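Fructose 1-phosphate kinase (Staphylococcus aureus, PDB 2JG5) probably phosphorylates fructose 1-phosphate to fructose 1,6-bisphosphate with ATP, as a member of the PfkB family of carbohydrate kinases. Local coordinates at residues A[285-288]-A[289-292]. Residues are numbered along the deposited sequence; the frame is centred on the assembly and turned at random.
Sequences LATR and DAIE
Thr287 is the N-cap of helix 288-295, and its hydroxyl reaches forward to Ala290 in the first turn. OG1 accepts a weak hydrogen bond from Ala290 N at 3.3 Å. The rotamer allows this: a chi1 of 62° places OG1 flanked by its own N and C, pointing to the first turn of the helix. The same oxygen also lies 3.4 Å from Ala290 CB. The helical backbone bonds begin here, with Ile291 N donating to Thr287 O at 3.2 Å and Glu292 N to Arg288 O at 3.0 Å.

One turn apart, Arg288 and Glu292 form an i to i+4 salt bridge. Arg288 NE donates to Glu292 OE2 at 2.9 Å, and the bond is nearly straight at 173°. The oxygen lies in the guanidinium plane, at its edge, and is met on its anti side, somewhat out of the carboxylate plane. The two flat groups are turned 58° against each other. With CG anti to its backbone N and a bend at chi2, the Arg288 chain brings NE to Glu292, whose own bend at chi2 turns OE2 to meet it. Arg288 NH1 makes a second salt bridge, to Asp50, beyond the end of helix 38-48.

On the buried side, Ala286 CB packs on Ile291 CG1 at 3.8 Å. Ala286 also touches Ala278, and Ile291 touches Cys275, both on helix 265-280.

The cap gives an amide of the first turn an acceptor that no preceding turn could supply. Two carboxylates hold Arg288 through different nitrogens, which should restrict rotation of its guanidinium and tie this helix to the chain segment at Asp50.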
loop_
_atom_site.group_PDB
_atom_site.type_symbol
_atom_site.label_atom_id
_atom_site.label_comp_id
_atom_site.label_asym_id
_atom_site.label_seq_id
_atom_site.Cartn_x
_atom_site.Cartn_y
_atom_site.Cartn_z
ATOM N N LEU A 285 -10.556 -16.141 7.341
ATOM C CA LEU A 285 -10.719 -17.539 6.986
ATOM C C LEU A 285 -10.797 -18.389 8.248
ATOM O O LEU A 285 -10.254 -18.027 9.294
ATOM C CB LEU A 285 -9.569 -17.994 6.094
ATOM C CG LEU A 285 -9.373 -17.237 4.777
ATOM C CD1 LEU A 285 -8.265 -17.900 3.990
ATOM C CD2 LEU A 285 -10.646 -17.213 3.955
ATOM N N ALA A 286 -11.464 -19.529 8.137
ATOM C CA ALA A 286 -11.790 -20.340 9.303
ATOM C C ALA A 286 -10.566 -21.008 9.914
ATOM O O ALA A 286 -9.610 -21.343 9.219
ATOM C CB ALA A 286 -12.825 -21.383 8.934
ATOM N N THR A 287 -10.608 -21.192 11.228
ATOM C CA THR A 287 -9.625 -22.010 11.917
ATOM C C THR A 287 -10.008 -23.478 11.720
ATOM O O THR A 287 -11.141 -23.785 11.325
ATOM C CB THR A 287 -9.555 -21.666 13.428
ATOM O OG1 THR A 287 -10.823 -21.929 14.043
ATOM C CG2 THR A 287 -9.175 -20.194 13.634
ATOM N N ARG A 288 -9.055 -24.370 11.984
ATOM C CA ARG A 288 -9.264 -25.814 11.898
ATOM C C ARG A 288 -10.369 -26.295 12.837
ATOM O O ARG A 288 -11.199 -27.117 12.445
ATOM C CB ARG A 288 -7.951 -26.566 12.180
ATOM C CG ARG A 288 -8.033 -28.092 11.997
ATOM C CD ARG A 288 -8.469 -28.466 10.574
ATOM N NE ARG A 288 -8.537 -29.908 10.358
ATOM C CZ ARG A 288 -7.482 -30.693 10.136
ATOM N NH1 ARG A 288 -6.251 -30.194 10.101
ATOM N NH2 ARG A 288 -7.664 -31.995 9.952
ATOM N N ASP A 289 -10.376 -25.768 14.063
ATOM C CA ASP A 289 -11.350 -26.166 15.081
ATOM C C ASP A 289 -12.763 -25.671 14.801
ATOM O O ASP A 289 -13.728 -26.315 15.199
ATOM C CB ASP A 289 -10.907 -25.719 16.478
ATOM C CG ASP A 289 -9.664 -26.451 16.956
ATOM O OD1 ASP A 289 -9.067 -27.211 16.152
ATOM O OD2 ASP A 289 -9.288 -26.261 18.131
ATOM N N ALA A 290 -12.880 -24.526 14.130
ATOM C CA ALA A 290 -14.186 -24.036 13.683
ATOM C C ALA A 290 -14.753 -24.950 12.601
ATOM O O ALA A 290 -15.944 -25.254 12.595
ATOM C CB ALA A 290 -14.092 -22.600 13.185
ATOM N N ILE A 291 -13.877 -25.392 11.701
ATOM C CA ILE A 291 -14.253 -26.282 10.607
ATOM C C ILE A 291 -14.747 -27.626 11.142
ATOM O O ILE A 291 -15.818 -28.086 10.748
ATOM C CB ILE A 291 -13.078 -26.485 9.604
ATOM C CG1 ILE A 291 -12.796 -25.185 8.832
ATOM C CG2 ILE A 291 -13.367 -27.663 8.651
ATOM C CD1 ILE A 291 -11.432 -25.135 8.125
ATOM N N GLU A 292 -13.973 -28.236 12.037
ATOM C CA GLU A 292 -14.301 -29.549 12.600
ATOM C C GLU A 292 -15.569 -29.508 13.430
ATOM O O GLU A 292 -16.411 -30.400 13.332
ATOM C CB GLU A 292 -13.157 -30.086 13.463
ATOM C CG GLU A 292 -11.853 -30.289 12.717
ATOM C CD GLU A 292 -11.992 -31.189 11.503
ATOM O OE1 GLU A 292 -12.830 -32.110 11.536
ATOM O OE2 GLU A 292 -11.254 -30.982 10.520
#